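PA0821 (Pseudomonas aeruginosa, PDB 7DRG) probably acts as the immunity protein (antitoxin) that protects the cell against a putative VRR-NUC domain effector of the type VI secretion system. Local coordinates at residues Glu31-Ala36 against Ser119-Ala124; Val37-Gly42 against Ala183-Pro188. All coordinates share one frame; numbering follows the deposited sequence.

Contact 1. Residues Glu31-Ala36 against Ser119-Ala124; sequences EDYIGA and SRDAGA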
ATOM      1  N   GLU B  31     -15.440   7.263  -6.704  1.00 28.04           N
ATOM      2  CA  GLU B  31     -16.807   7.734  -6.862  1.00 29.66           C
ATOM      3  C   GLU B  31     -16.996   9.005  -6.046  1.00 35.06           C
ATOM      4  O   GLU B  31     -16.133   9.401  -5.259  1.00 31.19           O
ATOM      5  CB  GLU B  31     -17.814   6.654  -6.453  1.00 30.03           C
ATOM      6  CG  GLU B  31     -17.892   5.521  -7.458  1.00 40.05           C
ATOM      7  CD  GLU B  31     -18.605   4.297  -6.921  1.00 48.89           C
ATOM      8  OE1 GLU B  31     -19.325   4.417  -5.909  1.00 48.24           O
ATOM      9  OE2 GLU B  31     -18.438   3.209  -7.514  1.00 49.10           O
ATOM     10  N   ASP B  32     -18.155   9.634  -6.234  1.00 33.91           N
ATOM     11  CA  ASP B  32     -18.391  10.999  -5.763  1.00 38.57           C
ATOM     12  C   ASP B  32     -18.866  11.025  -4.305  1.00 31.61           C
ATOM     13  O   ASP B  32     -19.919  11.564  -3.976  1.00 33.92           O
ATOM     14  CB  ASP B  32     -19.396  11.688  -6.681  1.00 44.11           C
ATOM     15  CG  ASP B  32     -19.407  13.193  -6.516  1.00 56.40           C
ATOM     16  OD1 ASP B  32     -18.436  13.732  -5.945  1.00 59.52           O
ATOM     17  OD2 ASP B  32     -20.388  13.832  -6.951  1.00 64.31           O
ATOM     18  N   TYR B  33     -18.061  10.435  -3.421  1.00 30.05           N
ATOM     19  CA  TYR B  33     -18.323  10.506  -1.986  1.00 24.91           C
ATOM     20  C   TYR B  33     -17.004  10.290  -1.263  1.00 27.25           C
ATOM     21  O   TYR B  33     -16.019   9.846  -1.856  1.00 25.60           O
ATOM     22  CB  TYR B  33     -19.380   9.482  -1.536  1.00 29.37           C
ATOM     23  CG  TYR B  33     -18.913   8.038  -1.510  1.00 27.44           C
ATOM     24  CD1 TYR B  33     -18.912   7.266  -2.666  1.00 25.55           C
ATOM     25  CD2 TYR B  33     -18.479   7.440  -0.328  1.00 26.52           C
ATOM     26  CE1 TYR B  33     -18.493   5.945  -2.650  1.00 27.61           C
ATOM     27  CE2 TYR B  33     -18.051   6.114  -0.304  1.00 25.62           C
ATOM     28  CZ  TYR B  33     -18.057   5.372  -1.475  1.00 28.00           C
ATOM     29  OH  TYR B  33     -17.634   4.058  -1.482  1.00 27.36           O
ATOM     30  N   ILE B  34     -16.984  10.617   0.026  1.00 23.40           N
ATOM     31  CA  ILE B  34     -15.796  10.427   0.853  1.00 23.10           C
ATOM     32  C   ILE B  34     -15.865   9.023   1.447  1.00 21.87           C
ATOM     33  O   ILE B  34     -16.730   8.733   2.275  1.00 22.05           O
ATOM     34  CB  ILE B  34     -15.694  11.489   1.952  1.00 24.67           C
ATOM     35  CG1 ILE B  34     -15.677  12.893   1.339  1.00 27.80           C
ATOM     36  CG2 ILE B  34     -14.459  11.236   2.811  1.00 23.45           C
ATOM     37  CD1 ILE B  34     -15.749  14.009   2.373  1.00 31.20           C
ATOM     38  N   GLY B  35     -14.948   8.149   1.027  1.00 21.85           N
ATOM     39  CA  GLY B  35     -14.986   6.772   1.486  1.00 19.37           C
ATOM     40  C   GLY B  35     -14.329   6.534   2.831  1.00 19.03           C
ATOM     41  O   GLY B  35     -14.697   5.595   3.543  1.00 20.05           O
ATOM     42  N   ALA B  36     -13.335   7.350   3.163  1.00 18.88           N
ATOM     43  CA  ALA B  36     -12.587   7.150   4.414  1.00 19.00           C
ATOM     44  C   ALA B  36     -12.008   8.470   4.910  1.00 23.40           C
ATOM     45  O   ALA B  36     -11.598   9.241   4.115  1.00 21.72           O
ATOM     46  CB  ALA B  36     -11.490   6.135   4.193  1.00 18.53           C
ATOM     47  N   SER B 119     -24.954  11.789   3.584  1.00 26.36           N
ATOM     48  CA  SER B 119     -25.128  10.665   4.501  1.00 24.23           C
ATOM     49  C   SER B 119     -24.197   9.507   4.155  1.00 27.14           C
ATOM     50  O   SER B 119     -23.856   8.710   5.038  1.00 30.38           O
ATOM     51  CB  SER B 119     -26.592  10.201   4.502  1.00 23.84           C
ATOM     52  OG  SER B 119     -26.977   9.725   3.218  1.00 28.79           O
ATOM     53  N   ARG B 120     -23.764   9.419   2.894  1.00 25.76           N
ATOM     54  CA  ARG B 120     -22.848   8.395   2.423  1.00 24.74           C
ATOM     55  C   ARG B 120     -21.397   8.695   2.783  1.00 27.83           C
ATOM     56  O   ARG B 120     -20.559   7.788   2.740  1.00 27.36           O
ATOM     57  CB  ARG B 120     -23.001   8.266   0.903  1.00 31.42           C
ATOM     58  CG  ARG B 120     -22.356   7.057   0.265  1.00 38.52           C
ATOM     59  CD  ARG B 120     -22.558   7.126  -1.232  1.00 38.62           C
ATOM     60  NE  ARG B 120     -22.060   5.942  -1.918  1.00 45.37           N
ATOM     61  CZ  ARG B 120     -21.989   5.835  -3.238  1.00 46.95           C
ATOM     62  NH1 ARG B 120     -22.378   6.849  -3.999  1.00 48.51           N
ATOM     63  NH2 ARG B 120     -21.523   4.725  -3.794  1.00 52.14           N
ATOM     64  N   ASP B 121     -21.082   9.941   3.129  1.00 24.60           N
ATOM     65  CA  ASP B 121     -19.704  10.336   3.395  1.00 24.88           C
ATOM     66  C   ASP B 121     -19.231   9.838   4.754  1.00 22.64           C
ATOM     67  O   ASP B 121     -19.935   9.963   5.761  1.00 22.76           O
ATOM     68  CB  ASP B 121     -19.555  11.857   3.377  1.00 22.83           C
ATOM     69  CG  ASP B 121     -19.651  12.457   1.992  1.00 32.23           C
ATOM     70  OD1 ASP B 121     -19.432  11.730   0.999  1.00 30.23           O
ATOM     71  OD2 ASP B 121     -19.927  13.676   1.911  1.00 31.33           O
ATOM     72  N   ALA B 122     -18.007   9.315   4.784  1.00 22.03           N
ATOM     73  CA  ALA B 122     -17.288   9.191   6.046  1.00 19.06           C
ATOM     74  C   ALA B 122     -17.080  10.569   6.655  1.00 21.88           C
ATOM     75  O   ALA B 122     -16.871  11.554   5.943  1.00 22.64           O
ATOM     76  CB  ALA B 122     -15.939   8.505   5.830  1.00 19.31           C
ATOM     77  N   GLY B 123     -17.165  10.641   7.984  1.00 21.66           N
ATOM     78  CA  GLY B 123     -16.945  11.883   8.688  1.00 23.89           C
ATOM     79  C   GLY B 123     -16.006  11.666   9.859  1.00 21.05           C
ATOM     80  O   GLY B 123     -15.876  10.560  10.382  1.00 22.32           O
ATOM     81  N   ALA B 124     -15.355  12.756  10.268  1.00 16.62           N
ATOM     82  CA  ALA B 124     -14.334  12.675  11.305  1.00 16.72           C
ATOM     83  C   ALA B 124     -14.899  12.715  12.718  1.00 18.46           C
ATOM     84  O   ALA B 124     -14.197  12.319  13.651  1.00 18.44           O
ATOM     85  CB  ALA B 124     -13.316  13.806  11.121  1.00 21.74           C
TER
HETATM   86  O   HOH W   1     -22.756   9.551  -3.953  1.00 51.75           O

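Contact 2. Residues Val37-Gly42 against Ala183-Pro188; sequences VLCLRG and AYNLSP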
ATOM      1  N   VAL B  37     -11.986   8.665   6.222  1.00 17.42           N
ATOM      2  CA  VAL B  37     -11.359   9.894   6.763  1.00 19.66           C
ATOM      3  C   VAL B  37     -10.531   9.498   7.979  1.00 17.76           C
ATOM      4  O   VAL B  37     -11.009   8.782   8.795  1.00 17.99           O
ATOM      5  CB  VAL B  37     -12.359  11.018   7.062  1.00 25.87           C
ATOM      6  CG1 VAL B  37     -13.428  10.584   8.024  1.00 26.75           C
ATOM      7  CG2 VAL B  37     -11.656  12.266   7.569  1.00 28.38           C
ATOM      8  N   LEU B  38      -9.291   9.943   7.998  1.00 18.74           N
ATOM      9  CA  LEU B  38      -8.375   9.652   9.111  1.00 16.00           C
ATOM     10  C   LEU B  38      -8.767  10.529  10.297  1.00 17.53           C
ATOM     11  O   LEU B  38      -8.883  11.712  10.141  1.00 19.65           O
ATOM     12  CB  LEU B  38      -6.930   9.899   8.673  1.00 18.80           C
ATOM     13  CG  LEU B  38      -5.847   9.455   9.650  1.00 23.99           C
ATOM     14  CD1 LEU B  38      -5.919   7.978   9.982  1.00 21.81           C
ATOM     15  CD2 LEU B  38      -4.475   9.834   9.149  1.00 28.43           C
ATOM     16  N   CYS B  39      -8.955   9.898  11.438  1.00 17.41           N
ATOM     17  CA  CYS B  39      -9.372  10.640  12.617  1.00 16.30           C
ATOM     18  C   CYS B  39      -8.788   9.975  13.859  1.00 15.70           C
ATOM     19  O   CYS B  39      -8.054   8.984  13.779  1.00 17.57           O
ATOM     20  CB  CYS B  39     -10.902  10.728  12.675  1.00 18.55           C
ATOM     21  SG  CYS B  39     -11.684   9.108  12.789  1.00 21.64           S
ATOM     22  N   LEU B  40      -9.097  10.554  15.015  1.00 15.57           N
ATOM     23  CA  LEU B  40      -8.719   9.991  16.305  1.00 14.09           C
ATOM     24  C   LEU B  40      -9.947   9.289  16.876  1.00 14.74           C
ATOM     25  O   LEU B  40     -10.908   9.947  17.284  1.00 17.74           O
ATOM     26  CB  LEU B  40      -8.220  11.090  17.235  1.00 17.38           C
ATOM     27  CG  LEU B  40      -7.957  10.718  18.690  1.00 17.64           C
ATOM     28  CD1 LEU B  40      -7.024   9.527  18.785  1.00 19.43           C
ATOM     29  CD2 LEU B  40      -7.368  11.934  19.407  1.00 20.48           C
ATOM     30  N   ARG B  41      -9.906   7.960  16.917  1.00 14.34           N
ATOM     31  CA  ARG B  41     -11.062   7.152  17.279  1.00 14.55           C
ATOM     32  C   ARG B  41     -10.774   6.326  18.522  1.00 14.94           C
ATOM     33  O   ARG B  41      -9.671   5.787  18.683  1.00 15.51           O
ATOM     34  CB  ARG B  41     -11.461   6.221  16.131  1.00 15.43           C
ATOM     35  CG  ARG B  41     -12.784   5.488  16.343  1.00 15.23           C
ATOM     36  CD  ARG B  41     -13.206   4.762  15.052  1.00 15.70           C
ATOM     37  NE  ARG B  41     -12.403   3.570  14.785  1.00 18.10           N
ATOM     38  CZ  ARG B  41     -12.424   2.937  13.611  1.00 22.25           C
ATOM     39  NH1 ARG B  41     -13.177   3.414  12.635  1.00 24.12           N
ATOM     40  NH2 ARG B  41     -11.703   1.844  13.414  1.00 22.07           N
ATOM     41  N   GLY B  42     -11.775   6.225  19.389  1.00 15.25           N
ATOM     42  CA  GLY B  42     -11.712   5.358  20.555  1.00 16.17           C
ATOM     43  C   GLY B  42     -12.771   4.279  20.455  1.00 13.35           C
ATOM     44  O   GLY B  42     -13.880   4.530  19.976  1.00 15.02           O
ATOM     45  N   ALA B 183      -7.403   6.035  13.226  1.00 15.99           N
ATOM     46  CA  ALA B 183      -8.230   5.077  12.503  1.00 14.11           C
ATOM     47  C   ALA B 183      -8.912   5.803  11.358  1.00 16.30           C
ATOM     48  O   ALA B 183      -9.037   7.030  11.360  1.00 17.61           O
ATOM     49  CB  ALA B 183      -9.284   4.418  13.401  1.00 16.19           C
ATOM     50  N   TYR B 184      -9.351   5.027  10.373  1.00 16.96           N
ATOM     51  CA  TYR B 184     -10.203   5.545   9.313  1.00 17.38           C
ATOM     52  C   TYR B 184     -11.654   5.237   9.637  1.00 17.91           C
ATOM     53  O   TYR B 184     -12.017   4.068   9.802  1.00 20.24           O
ATOM     54  CB  TYR B 184      -9.850   4.948   7.951  1.00 17.40           C
ATOM     55  CG  TYR B 184      -8.625   5.567   7.356  1.00 18.29           C
ATOM     56  CD1 TYR B 184      -8.688   6.792   6.704  1.00 17.50           C
ATOM     57  CD2 TYR B 184      -7.388   4.957   7.491  1.00 19.67           C
ATOM     58  CE1 TYR B 184      -7.553   7.375   6.181  1.00 18.80           C
ATOM     59  CE2 TYR B 184      -6.247   5.529   6.959  1.00 19.73           C
ATOM     60  CZ  TYR B 184      -6.337   6.739   6.316  1.00 23.29           C
ATOM     61  OH  TYR B 184      -5.206   7.324   5.797  1.00 26.08           O
ATOM     62  N   ASN B 185     -12.480   6.276   9.718  1.00 16.48           N
ATOM     63  CA  ASN B 185     -13.918   6.061   9.621  1.00 18.80           C
ATOM     64  C   ASN B 185     -14.248   5.812   8.160  1.00 20.05           C
ATOM     65  O   ASN B 185     -13.765   6.534   7.287  1.00 19.32           O
ATOM     66  CB  ASN B 185     -14.702   7.267  10.132  1.00 18.20           C
ATOM     67  CG  ASN B 185     -14.716   7.358  11.637  1.00 19.88           C
ATOM     68  OD1 ASN B 185     -14.501   6.362  12.331  1.00 19.73           O
ATOM     69  ND2 ASN B 185     -14.995   8.547  12.153  1.00 19.00           N
ATOM     70  N   LEU B 186     -15.048   4.788   7.888  1.00 17.32           N
ATOM     71  CA  LEU B 186     -15.462   4.484   6.526  1.00 18.16           C
ATOM     72  C   LEU B 186     -16.895   4.955   6.301  1.00 22.57           C
ATOM     73  O   LEU B 186     -17.622   5.300   7.236  1.00 22.73           O
ATOM     74  CB  LEU B 186     -15.345   2.985   6.241  1.00 17.67           C
ATOM     75  CG  LEU B 186     -13.978   2.362   6.533  1.00 20.52           C
ATOM     76  CD1 LEU B 186     -13.978   0.894   6.111  1.00 24.24           C
ATOM     77  CD2 LEU B 186     -12.862   3.125   5.835  1.00 20.60           C
ATOM     78  N   SER B 187     -17.289   4.966   5.031  1.00 21.04           N
ATOM     79  CA  SER B 187     -18.639   5.354   4.666  1.00 20.69           C
ATOM     80  C   SER B 187     -19.657   4.519   5.442  1.00 23.50           C
ATOM     81  O   SER B 187     -19.507   3.292   5.529  1.00 25.39           O
ATOM     82  CB  SER B 187     -18.845   5.170   3.161  1.00 23.06           C
ATOM     83  OG  SER B 187     -20.228   5.232   2.850  1.00 25.95           O
ATOM     84  N   PRO B 188     -20.683   5.139   6.033  1.00 22.16           N
ATOM     85  CA  PRO B 188     -21.651   4.361   6.822  1.00 25.59           C
ATOM     86  C   PRO B 188     -22.425   3.348   6.003  1.00 29.57           C
ATOM     87  O   PRO B 188     -22.894   2.349   6.558  1.00 31.97           O
ATOM     88  CB  PRO B 188     -22.584   5.440   7.394  1.00 31.34           C
ATOM     89  CG  PRO B 188     -21.771   6.693   7.376  1.00 33.11           C
ATOM     90  CD  PRO B 188     -20.891   6.590   6.164  1.00 25.82           C
TER
HETATM   91  O   HOH W   2     -12.275   1.247  10.413  1.00 27.04           O

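Contact 1. Residues Glu31-Ala36 against Ser119-Ala124
R120 lays its guanidinium flat on the ring of Y33 in a cation-pi stack, with the planes 13° apart. The stack joins the loop between strands 109-114 and 126-131 to the corner of the chain that leads into strand 34-46, where G35 and A36 form a classic beta bulge opposite I20. R120 has CG anti to its backbone N (chi1 -167°) and stays extended to NE, which carries the group across the ring face. R120 CZ sits 3.4 Å from Y33 CD1, and R120 CD adds a CH-pi contact over the same ring. R120 NE bonds to S190 OG, and NH1 gives a hydrogen bond to a water. Y33 OH is fixed by D194 and N193, so both partners of the stack have polar links beyond it. A122 N donates to I34 O (2.9 Å), and A122 CB packs against A36 CA. I34 N points at D121 OD1 at 2.9 Å in a nearly straight bond, meeting it from above the carboxylate plane. K118 forms a salt bridge with the same oxygen. R120 NH2 also makes a salt bridge to E31 OE1 at 3.1 Å, weak as a hydrogen bond, with carboxylate and guanidinium planes 48° apart.

Contact 2. Residues Val37-Gly42 against Ala183-Pro188
V37 opens a short antiparallel pairing between strand 34-46 and strand 182-186. V37 and N185 are a hydrogen-bonded pair: V37 N donates to N185 O (3.0 Å), and V37 O accepts from N185 N. Their side chains lie side by side and point the same way. L38 faces Y184 as a non-hydrogen-bonded pair, with CA atoms 4.5 Å apart. L38 CD1 rests over one face of the Y184 ring, 4.0 Å from its centroid, in a CH-pi contact. L38 CB packs against Y184 CE1 at 3.6 Å. The ring reaches on to L17, whose carbonyl O takes the hydrogen bond of Y184 OH. C39 and A183 form the next hydrogen-bonded pair, and C39 N points to A183 O almost along the C=O axis. C39 SG lies 3.4 Å from N185 ND2, on the sheet face shared by V37, A183 and N185. The strand then diverges; the two short segments run at 121°, far from strictly antiparallel. R41 reaches back across to A183 and N185. Its chain bends at chi3 (74°), which turns the guanidinium over A183 CB. R41 NH1 then donates to N185 OD1 at 3.2 Å, in the carbonyl plane and close to the plane of the guanidinium. R41 NH2 gives a hydrogen bond to a water, and E147 and D209 are weak, long ion partners. N185 ND2 is bonded to G123 O and S149 OG, so both ends of this amide are used and its rotation is fixed. L38 and Y184 thus meet through carbon, while R41 and N185 meet through polar groups; the arginine is buried, and its charge is probably solvated by the N185 amide and the water and partly balanced by the more distant carboxylates of E147 and D209.

From the N terminus, strand 19-22 leads to residues 31-36 of contact 1. Strand 34-46, which begins in contact 1, continues into contact 2. The chain then makes a long excursion. Contact 1 closes a loop of 82 residues when it reaches 119-124, and contact 2 closes one of 140 residues at 183-188. The segments alternate, so the two closures cross. Their centres are about 11 Å apart, and their later segments touch: S187 OG lies 2.6 Å from R120 O, a probable hydrogen bond. Together they tie the connection between strands 109-114 and 126-131, and strand 182-186, to strand 34-46.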